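PDB 5JBD: inactive glucansucrase from Lactobacillus reuteri, which belongs to glycoside hydrolase family 70, of the TIM-barrel clan, and is seen here as an inactive form with a bound calcium ion. Local coordinates for residues I97-F100 / V101-Y105; N158-A161 / A162-P165; K505-N508 / N509-A512; Y604-P607 / Y608-G611. All blocks are in the same frame, centred on the assembly; numbering follows the deposited sequence.

Contact 1: I97-F100 / V101-Y105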
loop_
_atom_site.group_PDB
_atom_site.type_symbol
_atom_site.label_atom_id
_atom_site.label_comp_id
_atom_site.label_asym_id
_atom_site.label_seq_id
_atom_site.Cartn_x
_atom_site.Cartn_y
_atom_site.Cartn_z
ATOM N N ILE A 97 12.276 -41.053 -2.281
ATOM C CA ILE A 97 13.044 -42.118 -2.939
ATOM C C ILE A 97 12.782 -42.125 -4.449
ATOM O O ILE A 97 13.728 -42.088 -5.249
ATOM C CB ILE A 97 12.762 -43.506 -2.288
ATOM C CG1 ILE A 97 13.313 -43.535 -0.850
ATOM C CG2 ILE A 97 13.390 -44.643 -3.099
ATOM C CD1 ILE A 97 12.758 -44.645 0.026
ATOM N N LYS A 98 11.502 -42.152 -4.816
ATOM C CA LYS A 98 11.056 -42.066 -6.216
ATOM C C LYS A 98 11.605 -40.846 -6.950
ATOM O O LYS A 98 12.138 -40.970 -8.048
ATOM C CB LYS A 98 9.522 -42.008 -6.296
ATOM C CG LYS A 98 8.807 -43.336 -6.099
ATOM C CD LYS A 98 7.333 -43.265 -6.546
ATOM C CE LYS A 98 7.000 -43.343 -8.030
ATOM N NZ LYS A 98 5.648 -43.924 -8.292
ATOM N N TYR A 99 11.453 -39.677 -6.334
ATOM C CA TYR A 99 11.893 -38.417 -6.936
ATOM C C TYR A 99 13.406 -38.418 -7.203
ATOM O O TYR A 99 13.848 -38.149 -8.336
ATOM C CB TYR A 99 11.493 -37.213 -6.071
ATOM C CG TYR A 99 11.834 -35.888 -6.729
ATOM C CD1 TYR A 99 13.103 -35.322 -6.586
ATOM C CD2 TYR A 99 10.922 -35.233 -7.540
ATOM C CE1 TYR A 99 13.447 -34.139 -7.218
ATOM C CE2 TYR A 99 11.249 -34.031 -8.161
ATOM C CZ TYR A 99 12.511 -33.497 -8.006
ATOM O OH TYR A 99 12.857 -32.318 -8.623
ATOM N N PHE A 100 14.194 -38.767 -6.187
ATOM C CA PHE A 100 15.649 -38.782 -6.352
ATOM C C PHE A 100 16.140 -39.790 -7.381
ATOM O O PHE A 100 16.947 -39.448 -8.248
ATOM C CB PHE A 100 16.369 -38.913 -5.006
ATOM C CG PHE A 100 16.672 -37.576 -4.390
ATOM C CD1 PHE A 100 15.641 -36.742 -4.017
ATOM C CD2 PHE A 100 17.977 -37.120 -4.262
ATOM C CE1 PHE A 100 15.898 -35.487 -3.486
ATOM C CE2 PHE A 100 18.240 -35.868 -3.733
ATOM C CZ PHE A 100 17.199 -35.052 -3.341
ATOM N N VAL A 101 15.609 -41.009 -7.345
ATOM C CA VAL A 101 16.013 -42.033 -8.322
ATOM C C VAL A 101 15.678 -41.570 -9.762
ATOM O O VAL A 101 16.444 -41.855 -10.686
ATOM C CB VAL A 101 15.425 -43.428 -7.973
ATOM C CG1 VAL A 101 15.632 -44.428 -9.102
ATOM C CG2 VAL A 101 16.059 -43.963 -6.693
ATOM N N ASN A 102 14.587 -40.815 -9.929
ATOM C CA ASN A 102 14.199 -40.254 -11.239
ATOM C C ASN A 102 14.859 -38.913 -11.630
ATOM O O ASN A 102 14.624 -38.425 -12.737
ATOM C CB ASN A 102 12.667 -40.130 -11.340
ATOM C CG ASN A 102 12.009 -41.426 -11.774
ATOM O OD1 ASN A 102 11.986 -41.749 -12.963
ATOM N ND2 ASN A 102 11.477 -42.181 -10.812
ATOM N N ASN A 103 15.689 -38.336 -10.757
ATOM C CA ASN A 103 16.335 -37.040 -11.025
ATOM C C ASN A 103 17.838 -37.049 -10.701
ATOM O O ASN A 103 18.358 -36.162 -10.016
ATOM C CB ASN A 103 15.597 -35.934 -10.267
ATOM C CG ASN A 103 14.250 -35.611 -10.888
ATOM O OD1 ASN A 103 14.182 -34.887 -11.870
ATOM N ND2 ASN A 103 13.176 -36.173 -10.334
ATOM N N GLY A 104 18.527 -38.057 -11.232
ATOM C CA GLY A 104 19.984 -38.133 -11.194
ATOM C C GLY A 104 20.631 -39.023 -10.140
ATOM O O GLY A 104 21.850 -39.028 -10.038
ATOM N N TYR A 105 19.853 -39.800 -9.385
ATOM C CA TYR A 105 20.424 -40.652 -8.326
ATOM C C TYR A 105 20.037 -42.119 -8.502
ATOM O O TYR A 105 19.607 -42.792 -7.562
ATOM C CB TYR A 105 20.011 -40.127 -6.953
ATOM C CG TYR A 105 20.391 -38.668 -6.712
ATOM C CD1 TYR A 105 19.563 -37.629 -7.149
ATOM C CD2 TYR A 105 21.569 -38.330 -6.049
ATOM C CE1 TYR A 105 19.895 -36.309 -6.931
ATOM C CE2 TYR A 105 21.911 -37.005 -5.830
ATOM C CZ TYR A 105 21.071 -35.995 -6.273
ATOM O OH TYR A 105 21.385 -34.673 -6.059
#
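Tyr99 holds its CG anti to the backbone N (chi1 -175°), whereas Asn103 sets its CG beside its own backbone N (chi1 -73°), and these two choices lay the phenol ring and the amide over one another at the end of helix 90-101. The planes are only 24° apart, and Asn103 ND2 sits 3.4 Å above the Tyr99 ring plane, over its centre. The same nitrogen donates to Tyr99 O at 2.9 Å, with the oxygen close to the amide plane, so one amide both bonds the backbone of Tyr99 and lies over its ring.

Two helix carbonyls near the end each take two donors. Lys98 O accepts Asn102 ND2 and Asn102 N, both at 3.1 Å, from opposite faces of the carbonyl plane. Phe100 O is bonded by Asn103 N at 3.0 Å from well above its plane, and from the other face by Tyr105 N. Gly104, with a positive phi, carries the chain round between those two donors. It exemplifies a helix C-terminus closed by asparagine amides and a glycine turn. Tyr105 then points the same way as Phe100, and Phe100 CD2 lies over one face of the Tyr105 ring, 3.3 Å from Tyr105 CD1, in an oblique aromatic pair.

Helix 126-147 packs against both rings through Ile140, and Tyr105 OH is hydrogen-bonded to Asp156 of helix 151-162. Val117 of helix 114-117 packs on Ile97 and Val101.

Contact 2: N158-A161 / A162-P165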
loop_
_atom_site.group_PDB
_atom_site.type_symbol
_atom_site.label_atom_id
_atom_site.label_comp_id
_atom_site.label_asym_id
_atom_site.label_seq_id
_atom_site.Cartn_x
_atom_site.Cartn_y
_atom_site.Cartn_z
ATOM N N ASN A 158 15.247 -28.703 -2.741
ATOM C CA ASN A 158 14.279 -27.611 -2.937
ATOM C C ASN A 158 13.244 -27.965 -4.012
ATOM O O ASN A 158 12.056 -27.743 -3.815
ATOM C CB ASN A 158 14.981 -26.293 -3.288
ATOM C CG ASN A 158 15.815 -25.741 -2.140
ATOM O OD1 ASN A 158 15.547 -26.004 -0.968
ATOM N ND2 ASN A 158 16.862 -24.993 -2.481
ATOM N N SER A 159 13.694 -28.559 -5.117
ATOM C CA SER A 159 12.779 -29.026 -6.166
ATOM C C SER A 159 11.848 -30.136 -5.669
ATOM O O SER A 159 10.642 -30.086 -5.923
ATOM C CB SER A 159 13.555 -29.489 -7.395
ATOM O OG SER A 159 14.366 -28.437 -7.871
ATOM N N PHE A 160 12.387 -31.112 -4.935
ATOM C CA PHE A 160 11.538 -32.147 -4.326
ATOM C C PHE A 160 10.507 -31.569 -3.378
ATOM O O PHE A 160 9.316 -31.899 -3.480
ATOM C CB PHE A 160 12.345 -33.204 -3.562
ATOM C CG PHE A 160 11.479 -34.126 -2.737
ATOM C CD1 PHE A 160 10.619 -35.023 -3.361
ATOM C CD2 PHE A 160 11.488 -34.071 -1.346
ATOM C CE1 PHE A 160 9.800 -35.865 -2.618
ATOM C CE2 PHE A 160 10.678 -34.915 -0.594
ATOM C CZ PHE A 160 9.831 -35.814 -1.231
ATOM N N ALA A 161 10.951 -30.696 -2.472
ATOM C CA ALA A 161 10.051 -30.135 -1.452
ATOM C C ALA A 161 8.870 -29.408 -2.072
ATOM O O ALA A 161 7.750 -29.541 -1.597
ATOM C CB ALA A 161 10.798 -29.207 -0.521
ATOM N N ALA A 162 9.119 -28.702 -3.172
ATOM C CA ALA A 162 8.061 -27.993 -3.932
ATOM C C ALA A 162 6.956 -28.900 -4.495
ATOM O O ALA A 162 5.871 -28.416 -4.789
ATOM C CB ALA A 162 8.679 -27.162 -5.052
ATOM N N THR A 163 7.223 -30.198 -4.640
ATOM C CA THR A 163 6.207 -31.172 -5.079
ATOM C C THR A 163 5.389 -31.800 -3.933
ATOM O O THR A 163 4.442 -32.530 -4.192
ATOM C CB THR A 163 6.838 -32.320 -5.906
ATOM O OG1 THR A 163 7.534 -33.233 -5.037
ATOM C CG2 THR A 163 7.793 -31.785 -6.987
ATOM N N VAL A 164 5.762 -31.533 -2.684
ATOM C CA VAL A 164 5.098 -32.134 -1.520
ATOM C C VAL A 164 4.203 -31.069 -0.880
ATOM O O VAL A 164 4.718 -30.075 -0.371
ATOM C CB VAL A 164 6.136 -32.648 -0.487
ATOM C CG1 VAL A 164 5.444 -33.318 0.694
ATOM C CG2 VAL A 164 7.115 -33.595 -1.155
ATOM N N PRO A 165 2.868 -31.258 -0.922
ATOM C CA PRO A 165 1.952 -30.231 -0.400
ATOM C C PRO A 165 2.329 -29.684 0.971
ATOM O O PRO A 165 2.437 -28.462 1.127
ATOM C CB PRO A 165 0.604 -30.963 -0.351
ATOM C CG PRO A 165 0.672 -31.895 -1.515
ATOM C CD PRO A 165 2.121 -32.339 -1.602
#
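Phe160 and Val164, four residues apart, meet methyl to ring where helix 151-162 ends. The phenyl group runs anti to its backbone N (chi1 170°), beside the carbonyl carbon, a torsion that carries the ring toward Val164, while Val164 turns CG2 to the side of its own backbone N. That methyl lies over one face of the ring in a CH-pi contact, 3.9 Å from Val164 CG2 to the Phe160 centroid and displaced toward the rim, with CZ its nearest ring atom.

Thr163 OG1 stands between backbone N and carbonyl carbon (chi1 75°), which folds the hydroxyl back onto the helix end. Thr163 OG1 donates to Phe160 O at 2.7 Å, in the carbonyl plane and on a lone pair; Thr163 N reaches the same oxygen at 2.9 Å from above that plane. Such a threonine, bonding the carbonyl three residues back through hydroxyl and backbone alike, probably helps end the helix; Ala161 O accepts Val164 N, also across three residues, at 3.0 Å.

Helix 90-101 packs against this end, Gln95 touching both Phe160 and Val164, and Phe96 meeting the Phe160 ring edge-to-face. The chain continues toward strand 193-197.

Contact 3: K505-N508 / N509-A512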
loop_
_atom_site.group_PDB
_atom_site.type_symbol
_atom_site.label_atom_id
_atom_site.label_comp_id
_atom_site.label_asym_id
_atom_site.label_seq_id
_atom_site.Cartn_x
_atom_site.Cartn_y
_atom_site.Cartn_z
ATOM N N LYS A 505 -28.437 21.330 -13.194
ATOM C CA LYS A 505 -28.653 20.629 -14.464
ATOM C C LYS A 505 -29.310 21.565 -15.473
ATOM O O LYS A 505 -30.326 22.202 -15.162
ATOM C CB LYS A 505 -29.524 19.391 -14.292
ATOM C CG LYS A 505 -28.815 18.238 -13.602
ATOM C CD LYS A 505 -29.756 17.059 -13.426
ATOM C CE LYS A 505 -30.055 16.373 -14.744
ATOM N NZ LYS A 505 -30.818 15.108 -14.567
ATOM N N LEU A 506 -28.706 21.659 -16.653
ATOM C CA LEU A 506 -29.214 22.482 -17.760
ATOM C C LEU A 506 -30.114 21.679 -18.694
ATOM O O LEU A 506 -31.002 22.231 -19.326
ATOM C CB LEU A 506 -28.053 23.109 -18.539
ATOM C CG LEU A 506 -27.117 23.999 -17.712
ATOM C CD1 LEU A 506 -25.888 24.352 -18.535
ATOM C CD2 LEU A 506 -27.804 25.260 -17.178
ATOM N N ASN A 507 -29.851 20.384 -18.808
ATOM C CA ASN A 507 -30.776 19.438 -19.431
ATOM C C ASN A 507 -30.499 18.114 -18.750
ATOM O O ASN A 507 -29.742 18.105 -17.793
ATOM C CB ASN A 507 -30.623 19.409 -20.976
ATOM C CG ASN A 507 -29.244 18.937 -21.441
ATOM O OD1 ASN A 507 -28.672 17.996 -20.892
ATOM N ND2 ASN A 507 -28.711 19.596 -22.470
ATOM N N ASN A 508 -31.059 17.000 -19.219
ATOM C CA ASN A 508 -30.939 15.747 -18.463
ATOM C C ASN A 508 -29.508 15.198 -18.367
ATOM O O ASN A 508 -29.221 14.424 -17.454
ATOM C CB ASN A 508 -31.873 14.655 -19.014
ATOM C CG ASN A 508 -32.091 13.501 -18.023
ATOM O OD1 ASN A 508 -32.182 13.708 -16.798
ATOM N ND2 ASN A 508 -32.130 12.272 -18.545
ATOM N N ASN A 509 -28.620 15.618 -19.274
ATOM C CA ASN A 509 -27.249 15.111 -19.306
ATOM C C ASN A 509 -26.154 16.178 -19.261
ATOM O O ASN A 509 -25.002 15.867 -19.541
ATOM C CB ASN A 509 -27.072 14.238 -20.556
ATOM C CG ASN A 509 -28.120 13.152 -20.647
ATOM O OD1 ASN A 509 -28.243 12.318 -19.754
ATOM N ND2 ASN A 509 -28.922 13.193 -21.692
ATOM N N LEU A 510 -26.487 17.404 -18.853
ATOM C CA LEU A 510 -25.528 18.510 -18.850
ATOM C C LEU A 510 -25.730 19.357 -17.605
ATOM O O LEU A 510 -26.864 19.711 -17.289
ATOM C CB LEU A 510 -25.736 19.369 -20.097
ATOM C CG LEU A 510 -24.902 20.655 -20.275
ATOM C CD1 LEU A 510 -23.481 20.325 -20.706
ATOM C CD2 LEU A 510 -25.561 21.543 -21.307
ATOM N N LEU A 511 -24.636 19.702 -16.915
ATOM C CA LEU A 511 -24.727 20.634 -15.799
ATOM C C LEU A 511 -23.724 21.769 -15.871
ATOM O O LEU A 511 -22.724 21.688 -16.600
ATOM C CB LEU A 511 -24.635 19.881 -14.479
ATOM C CG LEU A 511 -23.321 19.290 -13.972
ATOM C CD1 LEU A 511 -22.328 20.354 -13.506
ATOM C CD2 LEU A 511 -23.637 18.346 -12.821
ATOM N N ALA A 512 -24.022 22.821 -15.108
ATOM C CA ALA A 512 -23.144 23.969 -14.885
ATOM C C ALA A 512 -22.763 23.999 -13.412
ATOM O O ALA A 512 -23.645 23.940 -12.527
ATOM C CB ALA A 512 -23.843 25.262 -15.287
#
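Asn507 OD1 takes the backbone N of Asn509 at 2.9 Å, in the plane of the side-chain carbonyl, and this bond lies within the type I turn from Asn507 to Leu510. Asn507 brings its amide there by placing CG between its backbone N and carbonyl carbon (chi1 63°), a torsion that folds the side chain over the turn and presses its OD1 to within 3.3 Å of Leu510 CB.

Leu510 also takes part through its backbone. Leu510 O accepts Leu506 N at 2.8 Å, a firm bond, and Asn507 N at 3.4 Å, a weak one. Two successive N-H groups facing one oxygen mark the beta bulge, at which the register moves by one residue between the Lys505-Leu511 and Asn507-Leu510 pairs. The return bond, from Leu510 N to Asn507 O, is weak as well, so the shorter side-chain bond of Asn507 probably contributes much to holding the turn.

Further out, the other end of the amide, Asn507 ND2, is weakly hydrogen-bonded to Gln550. Leu506 CD1 lies 4.0 Å from Leu510 CD2 and 3.9 Å from Ala512 CB, an apolar patch backed by Val552 and Ile554 of strand 550-555. Over the turn, Lys505 bends at its third torsion (chi3 72°), and Lys505 NZ donates to Asn508 OD1 at 3.0 Å. Asn361 extends this polar network, accepting from the lysine and donating to the backbone O of Asn508.

The whole is a bulged beta hairpin linking strands 501-505 and 510-515 of an antiparallel sheet, its type I turn reinforced by an Asx turn at Asn507.

Contact 4: Y604-P607 / Y608-G611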
loop_
_atom_site.group_PDB
_atom_site.type_symbol
_atom_site.label_atom_id
_atom_site.label_comp_id
_atom_site.label_asym_id
_atom_site.label_seq_id
_atom_site.Cartn_x
_atom_site.Cartn_y
_atom_site.Cartn_z
ATOM N N TYR A 604 -20.027 15.881 -28.278
ATOM C CA TYR A 604 -18.847 15.535 -29.069
ATOM C C TYR A 604 -18.335 14.165 -28.675
ATOM O O TYR A 604 -18.619 13.650 -27.581
ATOM C CB TYR A 604 -17.722 16.532 -28.831
ATOM C CG TYR A 604 -17.976 17.915 -29.343
ATOM C CD1 TYR A 604 -18.603 18.865 -28.551
ATOM C CD2 TYR A 604 -17.554 18.295 -30.608
ATOM C CE1 TYR A 604 -18.812 20.158 -29.004
ATOM C CE2 TYR A 604 -17.758 19.590 -31.078
ATOM C CZ TYR A 604 -18.390 20.514 -30.273
ATOM O OH TYR A 604 -18.607 21.800 -30.718
ATOM N N SER A 605 -17.538 13.587 -29.562
ATOM C CA SER A 605 -16.892 12.316 -29.296
ATOM C C SER A 605 -15.478 12.388 -29.853
ATOM O O SER A 605 -15.273 12.330 -31.070
ATOM C CB SER A 605 -17.678 11.173 -29.935
ATOM O OG SER A 605 -17.119 9.926 -29.577
ATOM N N ASN A 606 -14.503 12.541 -28.952
ATOM C CA ASN A 606 -13.084 12.580 -29.322
ATOM C C ASN A 606 -12.251 12.048 -28.135
ATOM O O ASN A 606 -12.831 11.726 -27.089
ATOM C CB ASN A 606 -12.719 13.995 -29.804
ATOM C CG ASN A 606 -12.775 15.032 -28.704
ATOM O OD1 ASN A 606 -12.200 14.848 -27.626
ATOM N ND2 ASN A 606 -13.428 16.155 -28.985
ATOM N N PRO A 607 -10.908 11.944 -28.277
ATOM C CA PRO A 607 -10.153 11.340 -27.177
ATOM C C PRO A 607 -10.238 12.078 -25.827
ATOM O O PRO A 607 -10.061 11.442 -24.784
ATOM C CB PRO A 607 -8.703 11.336 -27.708
ATOM C CG PRO A 607 -8.845 11.358 -29.197
ATOM C CD PRO A 607 -10.031 12.249 -29.424
ATOM N N TYR A 608 -10.515 13.383 -25.877
ATOM C CA TYR A 608 -10.556 14.251 -24.713
ATOM C C TYR A 608 -11.958 14.365 -24.092
ATOM O O TYR A 608 -12.068 14.437 -22.872
ATOM C CB TYR A 608 -10.052 15.652 -25.098
ATOM C CG TYR A 608 -8.625 15.636 -25.618
ATOM C CD1 TYR A 608 -7.553 15.769 -24.748
ATOM C CD2 TYR A 608 -8.342 15.446 -26.987
ATOM C CE1 TYR A 608 -6.238 15.734 -25.205
ATOM C CE2 TYR A 608 -7.027 15.406 -27.451
ATOM C CZ TYR A 608 -5.983 15.547 -26.547
ATOM O OH TYR A 608 -4.683 15.513 -26.969
ATOM N N VAL A 609 -13.003 14.364 -24.929
ATOM C CA VAL A 609 -14.394 14.632 -24.505
ATOM C C VAL A 609 -15.374 13.632 -25.145
ATOM O O VAL A 609 -15.338 13.396 -26.364
ATOM C CB VAL A 609 -14.826 16.075 -24.872
ATOM C CG1 VAL A 609 -16.264 16.365 -24.420
ATOM C CG2 VAL A 609 -13.860 17.100 -24.293
ATOM N N SER A 610 -16.211 13.024 -24.299
ATOM C CA SER A 610 -17.348 12.212 -24.702
ATOM C C SER A 610 -18.585 12.802 -24.026
ATOM O O SER A 610 -18.955 12.402 -22.906
ATOM C CB SER A 610 -17.126 10.769 -24.280
ATOM O OG SER A 610 -18.170 9.936 -24.743
ATOM N N GLY A 611 -19.202 13.748 -24.719
ATOM C CA GLY A 611 -20.188 14.660 -24.137
ATOM C C GLY A 611 -19.784 16.097 -24.438
ATOM O O GLY A 611 -19.625 16.461 -25.608
#
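Tyr604 and Gly611 face each other as an antiparallel hydrogen-bonded pair: Tyr604 N donates to Gly611 O at 2.8 Å and Gly611 N to Tyr604 O at 2.9 Å. A third backbone bond joins Asn606 N to Val609 O at 2.9 Å. Between these rungs Ser605 and Ser610 form the non-hydrogen-bonded pair, where Ser605 CA and Ser610 CA also approach Val609 O and Tyr604 O, oxygens that already accept backbone bonds.

The side-chain polar contacts gather on one atom. Asn606 OD1 accepts Tyr608 N at 2.8 Å in its plane, and Val609 N at 2.9 Å from above it. With CG held between backbone N and carbonyl carbon (chi1 68°), the amide folds inward over the bend; the first of its bonds makes an Asx turn. The same oxygen comes to the ring edge of Tyr608, near its plane. Partners from elsewhere in the chain are Arg359, bonded to Ser610 OG, and Lys439, bonded to Pro607 O.

Apolar packing is lighter: Pro607 CB lies 4.2 Å from Tyr608 CD2.

A single carboxamide oxygen thus satisfies two successive backbone N-H groups. Within the bend itself, polar bonds probably do more than apolar contacts to set its shape, although Leu576 packs on Tyr608 and Val609.

How the contacts relate
The four local contacts fall into two pairs. Contacts 1 and 2 end the neighbouring helices 90-101 and 151-162 and touch directly, Tyr99 CB lying 3.6 Å from Phe160 CD1; Phe100, Tyr105 and Phe160 are buried, while asparagines, a threonine and an alanine lie toward solvent. Contacts 3 and 4 are beta reversals with centres about 17 Å apart, and strands 510-515 and 612-618, which follow their turns, both pair with 537-542. An asparagine oxygen accepts one backbone N-H in contact 3 and two in contact 4, whereas the helix ends bring side-chain donors to backbone carbonyls. Contact 4 is the most buried; the others are partly exposed. Contacts 1 and 3 lie on opposite sides of the chain's centre.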